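Local structure of beta-mannosidase (Trichoderma harzianum, 4CVU) at residues G347-T359 and S531-W543. The protein probably hydrolyses terminal beta-D-mannose residues from the non-reducing ends of oligosaccharides, as a family 2 glycoside hydrolase. Residues are numbered along the deposited sequence; the frame is centred on the assembly and turned at random. Where two conformers were deposited one is given.
Sequences GFRTILFSSGNIT and SISYSPCSANNGW. With NAG (2-acetamido-2-deoxy-beta-D-glucopyranose), chain F.
Trp-543 lies against the 355-356 loop. Gly-356 CA sits over one face of its six-membered ring, 3.7 Å from the centroid and 22° off the normal, a CH-pi contact. With CG between backbone N and carbonyl carbon (chi1 50°), the indole folds back so that NE1 reaches Ser-355 OG at 2.9 Å, a weak bond bent to 117°. Water 3, in the ring plane, also accepts from NE1, while joining Phe-353 O to Ser-355 N. Ser-355 O takes a weak bond from Trp-543 N (3.4 Å) and a hydrogen bond from Asn-371 ND2. With a leucine in place of Trp-543, water 3 would probably lose a donor and Gly-356 its aromatic cover.

Between Ile-351 and the 531-533 loop, water 1 links Ile-351 O to Ser-533 N, and water 2 Ile-351 N to Ser-531 O. Water 4 bonds Ser-355 OG and donates to Tyr-534 O (2.9 Å). Phe-353 CB packs on Ser-533 CB (3.8 Å), Ile-351 CG2 on Ile-532 CD1 (4.2 Å). Water 5 bridges Asn-357 N and Trp-543 O, beside the N-glycosylated ND2; Asn-357 OD1 bonds Arg-557. Strand 534-535 pairs parallel with 481-485, consistent with the family's (beta/alpha)8 barrel, and 351-354 antiparallel with 374-377; water thus satisfies these named backbone groups without direct sheet pairing between the segments.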
ATOM      1  N   GLY A 347      37.431 -24.984 -12.846  1.00 44.14           N
ATOM      2  CA  GLY A 347      37.585 -26.174 -12.012  1.00 43.67           C
ATOM      3  C   GLY A 347      37.931 -27.395 -12.849  1.00 46.04           C
ATOM      4  O   GLY A 347      37.604 -27.461 -14.049  1.00 45.48           O
ATOM      5  N   PHE A 348      38.610 -28.346 -12.221  1.00 46.13           N
ATOM      6  CA  PHE A 348      38.900 -29.627 -12.817  1.00 46.55           C
ATOM      7  C   PHE A 348      37.922 -30.630 -12.272  1.00 45.78           C
ATOM      8  O   PHE A 348      38.013 -31.026 -11.117  1.00 47.96           O
ATOM      9  CB  PHE A 348      40.348 -30.059 -12.517  1.00 47.51           C
ATOM     10  CG  PHE A 348      41.367 -29.255 -13.246  1.00 48.15           C
ATOM     11  CD1 PHE A 348      41.805 -28.044 -12.735  1.00 49.01           C
ATOM     12  CD2 PHE A 348      41.893 -29.706 -14.458  1.00 48.84           C
ATOM     13  CE1 PHE A 348      42.758 -27.299 -13.423  1.00 50.54           C
ATOM     14  CE2 PHE A 348      42.827 -28.968 -15.148  1.00 49.29           C
ATOM     15  CZ  PHE A 348      43.262 -27.764 -14.631  1.00 50.48           C
ATOM     16  N   ARG A 349      36.950 -30.986 -13.110  1.00 45.95           N
ATOM     17  CA  ARG A 349      36.012 -32.053 -12.804  0.50 44.43           C
ATOM     18  C   ARG A 349      35.282 -32.517 -14.039  1.00 42.98           C
ATOM     19  O   ARG A 349      35.261 -31.835 -15.056  1.00 44.28           O
ATOM     20  CB  ARG A 349      34.989 -31.640 -11.718  0.50 45.43           C
ATOM     21  CG  ARG A 349      34.373 -30.257 -11.870  0.50 45.83           C
ATOM     22  CD  ARG A 349      33.164 -30.228 -12.784  0.50 46.91           C
ATOM     23  NE  ARG A 349      33.564 -29.980 -14.156  0.50 48.33           N
ATOM     24  CZ  ARG A 349      32.814 -29.360 -15.059  0.50 48.63           C
ATOM     25  NH1 ARG A 349      31.619 -28.896 -14.742  0.50 46.71           N
ATOM     26  NH2 ARG A 349      33.285 -29.198 -16.289  0.50 48.07           N
ATOM     27  N   THR A 350      34.718 -33.708 -13.942  1.00 42.20           N
ATOM     28  CA  THR A 350      33.859 -34.238 -14.982  1.00 42.50           C
ATOM     29  C   THR A 350      32.452 -34.249 -14.435  1.00 41.10           C
ATOM     30  O   THR A 350      32.237 -34.610 -13.265  1.00 41.25           O
ATOM     31  CB  THR A 350      34.255 -35.665 -15.426  1.00 43.48           C
ATOM     32  OG1 THR A 350      34.089 -36.575 -14.348  1.00 42.16           O
ATOM     33  CG2 THR A 350      35.705 -35.688 -15.952  1.00 43.44           C
ATOM     34  N   ILE A 351      31.503 -33.809 -15.248  1.00 39.48           N
ATOM     35  CA  ILE A 351      30.096 -33.946 -14.929  1.00 38.82           C
ATOM     36  C   ILE A 351      29.357 -34.544 -16.102  1.00 38.83           C
ATOM     37  O   ILE A 351      29.346 -33.979 -17.186  1.00 40.34           O
ATOM     38  CB  ILE A 351      29.469 -32.611 -14.460  1.00 39.53           C
ATOM     39  CG1 ILE A 351      27.992 -32.814 -14.017  1.00 38.12           C
ATOM     40  CG2 ILE A 351      29.586 -31.527 -15.528  1.00 38.34           C
ATOM     41  CD1 ILE A 351      27.830 -33.585 -12.746  1.00 38.47           C
ATOM     42  N   LEU A 352      28.789 -35.730 -15.875  1.00 38.66           N
ATOM     43  CA  LEU A 352      28.058 -36.471 -16.871  1.00 38.01           C
ATOM     44  C   LEU A 352      26.562 -36.419 -16.596  1.00 38.96           C
ATOM     45  O   LEU A 352      26.139 -36.648 -15.443  1.00 38.28           O
ATOM     46  CB  LEU A 352      28.479 -37.939 -16.797  1.00 39.37           C
ATOM     47  CG  LEU A 352      27.735 -38.903 -17.744  1.00 39.46           C
ATOM     48  CD1 LEU A 352      28.084 -38.612 -19.189  1.00 40.34           C
ATOM     49  CD2 LEU A 352      28.101 -40.334 -17.389  1.00 39.51           C
ATOM     50  N   PHE A 353      25.773 -36.122 -17.620  1.00 37.20           N
ATOM     51  CA  PHE A 353      24.349 -36.389 -17.592  1.00 38.17           C
ATOM     52  C   PHE A 353      24.142 -37.669 -18.393  1.00 38.34           C
ATOM     53  O   PHE A 353      24.408 -37.704 -19.580  1.00 39.01           O
ATOM     54  CB  PHE A 353      23.503 -35.251 -18.166  1.00 38.05           C
ATOM     55  CG  PHE A 353      22.069 -35.650 -18.441  1.00 38.12           C
ATOM     56  CD1 PHE A 353      21.239 -36.075 -17.407  1.00 39.58           C
ATOM     57  CD2 PHE A 353      21.550 -35.606 -19.727  1.00 38.92           C
ATOM     58  CE1 PHE A 353      19.923 -36.475 -17.662  1.00 38.42           C
ATOM     59  CE2 PHE A 353      20.240 -36.014 -19.993  1.00 39.06           C
ATOM     60  CZ  PHE A 353      19.422 -36.425 -18.960  1.00 39.19           C
ATOM     61  N   SER A 354      23.637 -38.698 -17.723  1.00 39.14           N
ATOM     62  CA  SER A 354      23.519 -40.030 -18.297  1.00 39.63           C
ATOM     63  C   SER A 354      22.063 -40.326 -18.650  1.00 39.92           C
ATOM     64  O   SER A 354      21.229 -40.433 -17.751  1.00 38.92           O
ATOM     65  CB  SER A 354      24.045 -41.059 -17.286  1.00 39.91           C
ATOM     66  OG  SER A 354      23.930 -42.371 -17.818  1.00 41.20           O
ATOM     67  N   SER A 355      21.774 -40.426 -19.938  1.00 39.07           N
ATOM     68  CA  SER A 355      20.435 -40.680 -20.455  1.00 39.49           C
ATOM     69  C   SER A 355      20.325 -41.837 -21.461  1.00 39.51           C
ATOM     70  O   SER A 355      19.313 -41.966 -22.141  1.00 40.07           O
ATOM     71  CB  SER A 355      19.901 -39.412 -21.116  1.00 38.68           C
ATOM     72  OG  SER A 355      20.865 -38.857 -21.945  1.00 40.44           O
ATOM     73  N   GLY A 356      21.353 -42.661 -21.560  1.00 40.18           N
ATOM     74  CA  GLY A 356      21.387 -43.769 -22.516  1.00 40.43           C
ATOM     75  C   GLY A 356      20.775 -44.984 -21.892  1.00 41.81           C
ATOM     76  O   GLY A 356      20.263 -44.915 -20.748  1.00 40.19           O
ATOM     77  N   ASN A 357      20.842 -46.110 -22.612  1.00 42.64           N
ATOM     78  CA  ASN A 357      20.175 -47.332 -22.164  1.00 44.58           C
ATOM     79  C   ASN A 357      20.677 -47.847 -20.815  1.00 45.23           C
ATOM     80  O   ASN A 357      21.861 -47.730 -20.496  1.00 43.92           O
ATOM     81  CB  ASN A 357      20.370 -48.473 -23.167  1.00 46.30           C
ATOM     82  CG  ASN A 357      19.613 -48.287 -24.461  1.00 48.55           C
ATOM     83  OD1 ASN A 357      18.712 -47.470 -24.579  1.00 46.91           O
ATOM     84  ND2 ASN A 357      19.997 -49.071 -25.454  1.00 52.61           N
ATOM     85  N   ILE A 358      19.775 -48.473 -20.066  1.00 45.82           N
ATOM     86  CA  ILE A 358      20.138 -49.234 -18.891  1.00 46.51           C
ATOM     87  C   ILE A 358      20.911 -50.456 -19.375  1.00 47.09           C
ATOM     88  O   ILE A 358      20.390 -51.238 -20.144  1.00 47.61           O
ATOM     89  CB  ILE A 358      18.887 -49.661 -18.072  1.00 46.01           C
ATOM     90  CG1 ILE A 358      18.104 -48.440 -17.560  1.00 45.06           C
ATOM     91  CG2 ILE A 358      19.268 -50.542 -16.895  1.00 46.58           C
ATOM     92  CD1 ILE A 358      18.792 -47.660 -16.462  1.00 44.77           C
ATOM     93  N   THR A 359      22.139 -50.623 -18.891  1.00 49.13           N
ATOM     94  CA  THR A 359      23.049 -51.665 -19.393  1.00 49.55           C
ATOM     95  C   THR A 359      22.714 -53.047 -18.855  1.00 51.26           C
ATOM     96  O   THR A 359      22.007 -53.190 -17.849  1.00 52.03           O
ATOM     97  CB  THR A 359      24.504 -51.354 -19.001  1.00 51.16           C
ATOM     98  OG1 THR A 359      24.671 -51.527 -17.598  1.00 53.76           O
ATOM     99  CG2 THR A 359      24.898 -49.914 -19.371  1.00 51.08           C
ATOM    100  N   SER A 531      32.985 -31.390 -22.602  1.00 43.03           N
ATOM    101  CA  SER A 531      32.774 -31.696 -21.199  1.00 43.32           C
ATOM    102  C   SER A 531      31.287 -31.709 -20.755  1.00 41.71           C
ATOM    103  O   SER A 531      30.932 -32.385 -19.787  1.00 42.07           O
ATOM    104  CB  SER A 531      33.567 -30.693 -20.349  1.00 43.91           C
ATOM    105  OG  SER A 531      33.164 -29.367 -20.591  1.00 42.53           O
ATOM    106  N   ILE A 532      30.427 -30.988 -21.472  1.00 40.13           N
ATOM    107  CA  ILE A 532      29.047 -30.789 -21.019  1.00 38.94           C
ATOM    108  C   ILE A 532      28.054 -31.602 -21.842  1.00 38.61           C
ATOM    109  O   ILE A 532      27.945 -31.393 -23.049  1.00 39.24           O
ATOM    110  CB  ILE A 532      28.645 -29.323 -21.088  1.00 37.78           C
ATOM    111  CG1 ILE A 532      29.594 -28.471 -20.221  1.00 37.50           C
ATOM    112  CG2 ILE A 532      27.191 -29.165 -20.636  1.00 38.32           C
ATOM    113  CD1 ILE A 532      29.704 -28.894 -18.776  1.00 36.83           C
ATOM    114  N   SER A 533      27.320 -32.494 -21.169  1.00 37.78           N
ATOM    115  CA  SER A 533      26.321 -33.355 -21.828  1.00 38.66           C
ATOM    116  C   SER A 533      25.038 -32.593 -22.202  1.00 38.81           C
ATOM    117  O   SER A 533      24.799 -31.478 -21.733  1.00 38.20           O
ATOM    118  CB  SER A 533      25.935 -34.519 -20.925  1.00 39.09           C
ATOM    119  OG  SER A 533      27.047 -35.259 -20.527  1.00 39.83           O
ATOM    120  N   TYR A 534      24.199 -33.228 -23.012  1.00 38.30           N
ATOM    121  CA  TYR A 534      23.108 -32.541 -23.650  1.00 38.60           C
ATOM    122  C   TYR A 534      21.891 -33.394 -23.709  1.00 39.68           C
ATOM    123  O   TYR A 534      21.960 -34.632 -23.780  1.00 41.02           O
ATOM    124  CB  TYR A 534      23.473 -32.123 -25.091  1.00 39.61           C
ATOM    125  CG  TYR A 534      22.398 -31.322 -25.819  1.00 37.75           C
ATOM    126  CD1 TYR A 534      22.165 -29.989 -25.504  1.00 37.27           C
ATOM    127  CD2 TYR A 534      21.638 -31.898 -26.835  1.00 38.48           C
ATOM    128  CE1 TYR A 534      21.188 -29.253 -26.149  1.00 37.67           C
ATOM    129  CE2 TYR A 534      20.662 -31.166 -27.513  1.00 38.31           C
ATOM    130  CZ  TYR A 534      20.437 -29.841 -27.160  1.00 37.84           C
ATOM    131  OH  TYR A 534      19.470 -29.102 -27.797  1.00 37.83           O
ATOM    132  N   SER A 535      20.755 -32.716 -23.686  1.00 39.63           N
ATOM    133  CA  SER A 535      19.504 -33.338 -23.988  1.00 39.59           C
ATOM    134  C   SER A 535      18.693 -32.320 -24.777  1.00 38.23           C
ATOM    135  O   SER A 535      18.732 -31.114 -24.459  1.00 37.05           O
ATOM    136  CB  SER A 535      18.788 -33.730 -22.683  1.00 40.37           C
ATOM    137  OG  SER A 535      17.484 -34.209 -22.947  1.00 41.41           O
ATOM    138  N   PRO A 536      17.971 -32.791 -25.800  1.00 38.08           N
ATOM    139  CA  PRO A 536      17.224 -31.859 -26.625  1.00 39.88           C
ATOM    140  C   PRO A 536      16.032 -31.192 -25.895  1.00 40.23           C
ATOM    141  O   PRO A 536      15.537 -30.175 -26.363  1.00 39.68           O
ATOM    142  CB  PRO A 536      16.754 -32.709 -27.797  1.00 40.51           C
ATOM    143  CG  PRO A 536      16.801 -34.114 -27.311  1.00 40.60           C
ATOM    144  CD  PRO A 536      17.834 -34.186 -26.249  1.00 39.58           C
ATOM    145  N   CYS A 537      15.576 -31.769 -24.770  1.00 39.95           N
ATOM    146  CA  CYS A 537      14.589 -31.082 -23.912  1.00 40.30           C
ATOM    147  C   CYS A 537      14.627 -31.591 -22.490  1.00 38.94           C
ATOM    148  O   CYS A 537      15.237 -32.630 -22.190  1.00 38.67           O
ATOM    149  CB  CYS A 537      13.178 -31.193 -24.466  1.00 39.13           C
ATOM    150  SG  CYS A 537      12.655 -32.909 -24.669  1.00 40.68           S
ATOM    151  N   SER A 538      13.957 -30.839 -21.628  1.00 39.48           N
ATOM    152  CA  SER A 538      14.023 -31.011 -20.177  1.00 38.38           C
ATOM    153  C   SER A 538      13.500 -32.335 -19.680  1.00 38.15           C
ATOM    154  O   SER A 538      13.854 -32.739 -18.583  1.00 36.72           O
ATOM    155  CB  SER A 538      13.205 -29.930 -19.496  1.00 39.13           C
ATOM    156  OG  SER A 538      11.837 -30.069 -19.855  1.00 40.15           O
ATOM    157  N   ALA A 539      12.620 -32.975 -20.443  1.00 37.65           N
ATOM    158  CA  ALA A 539      12.062 -34.258 -20.071  1.00 36.38           C
ATOM    159  C   ALA A 539      11.816 -35.113 -21.286  1.00 36.90           C
ATOM    160  O   ALA A 539      11.080 -34.713 -22.195  1.00 38.91           O
ATOM    161  CB  ALA A 539      10.733 -34.064 -19.308  1.00 37.68           C
ATOM    162  N   ASN A 540      12.406 -36.297 -21.298  1.00 36.69           N
ATOM    163  CA  ASN A 540      12.243 -37.218 -22.398  1.00 38.09           C
ATOM    164  C   ASN A 540      12.618 -38.655 -21.997  1.00 37.21           C
ATOM    165  O   ASN A 540      13.098 -38.907 -20.907  1.00 35.70           O
ATOM    166  CB  ASN A 540      13.029 -36.745 -23.673  1.00 37.45           C
ATOM    167  CG  ASN A 540      14.507 -36.602 -23.432  1.00 37.25           C
ATOM    168  OD1 ASN A 540      15.204 -37.598 -23.305  1.00 37.08           O
ATOM    169  ND2 ASN A 540      15.004 -35.334 -23.320  1.00 37.93           N
ATOM    170  N   ASN A 541      12.371 -39.596 -22.896  1.00 38.91           N
ATOM    171  CA  ASN A 541      12.624 -41.011 -22.635  1.00 41.18           C
ATOM    172  C   ASN A 541      14.034 -41.497 -22.976  1.00 42.47           C
ATOM    173  O   ASN A 541      14.293 -42.713 -23.011  1.00 45.90           O
ATOM    174  CB  ASN A 541      11.584 -41.857 -23.378  1.00 41.82           C
ATOM    175  CG  ASN A 541      10.207 -41.714 -22.778  1.00 41.82           C
ATOM    176  OD1 ASN A 541      10.060 -41.678 -21.569  1.00 41.99           O
ATOM    177  ND2 ASN A 541       9.205 -41.604 -23.611  1.00 43.04           N
ATOM    178  N   GLY A 542      14.948 -40.550 -23.178  1.00 42.41           N
ATOM    179  CA  GLY A 542      16.330 -40.869 -23.454  1.00 42.80           C
ATOM    180  C   GLY A 542      16.625 -41.059 -24.924  1.00 43.23           C
ATOM    181  O   GLY A 542      15.722 -40.926 -25.779  1.00 41.98           O
ATOM    182  N   TRP A 543      17.893 -41.375 -25.202  1.00 42.74           N
ATOM    183  CA  TRP A 543      18.376 -41.584 -26.571  1.00 43.88           C
ATOM    184  C   TRP A 543      18.681 -43.054 -26.872  1.00 46.18           C
ATOM    185  O   TRP A 543      19.072 -43.828 -25.997  1.00 45.85           O
ATOM    186  CB  TRP A 543      19.622 -40.749 -26.845  1.00 44.05           C
ATOM    187  CG  TRP A 543      20.730 -40.826 -25.847  1.00 44.37           C
ATOM    188  CD1 TRP A 543      20.900 -40.010 -24.758  1.00 43.99           C
ATOM    189  CD2 TRP A 543      21.863 -41.718 -25.848  1.00 43.37           C
ATOM    190  NE1 TRP A 543      22.041 -40.347 -24.093  1.00 43.20           N
ATOM    191  CE2 TRP A 543      22.656 -41.382 -24.743  1.00 43.08           C
ATOM    192  CE3 TRP A 543      22.283 -42.761 -26.679  1.00 44.25           C
ATOM    193  CZ2 TRP A 543      23.844 -42.063 -24.443  1.00 43.74           C
ATOM    194  CZ3 TRP A 543      23.459 -43.428 -26.384  1.00 43.71           C
ATOM    195  CH2 TRP A 543      24.219 -43.089 -25.278  1.00 42.94           C
TER
HETATM  196  C1  NAG F1001      19.398 -49.064 -26.785  1.00 46.55           C
HETATM  197  C2  NAG F1001      20.326 -49.379 -27.975  1.00 51.54           C
HETATM  198  C3  NAG F1001      19.559 -49.498 -29.274  1.00 51.50           C
HETATM  199  C4  NAG F1001      18.411 -50.457 -29.106  1.00 52.17           C
HETATM  200  C5  NAG F1001      17.542 -50.005 -27.931  1.00 50.61           C
HETATM  201  C6  NAG F1001      16.402 -50.984 -27.651  1.00 48.92           C
HETATM  202  C7  NAG F1001      22.589 -48.525 -27.552  1.00 53.31           C
HETATM  203  C8  NAG F1001      23.609 -47.422 -27.730  1.00 51.53           C
HETATM  204  N2  NAG F1001      21.379 -48.380 -28.108  1.00 51.71           N
HETATM  205  O3  NAG F1001      20.462 -50.006 -30.220  1.00 55.84           O
HETATM  206  O4  NAG F1001      17.660 -50.493 -30.290  1.00 57.46           O
HETATM  207  O5  NAG F1001      18.348 -49.986 -26.792  1.00 47.48           O
HETATM  208  O6  NAG F1001      15.525 -50.383 -26.726  1.00 48.01           O
HETATM  209  O7  NAG F1001      22.882 -49.521 -26.905  1.00 55.86           O
HETATM  210  O   HOH W   1      27.167 -32.956 -18.482  1.00 36.17           O
HETATM  211  O   HOH W   2      32.662 -33.173 -17.611  1.00 38.30           O
HETATM  212  O   HOH W   3      24.103 -39.506 -21.670  1.00 39.68           O
HETATM  213  O   HOH W   4      20.023 -36.710 -23.424  1.00 41.13           O
HETATM  214  O   HOH W   5      21.306 -45.733 -25.441  1.00 41.08           O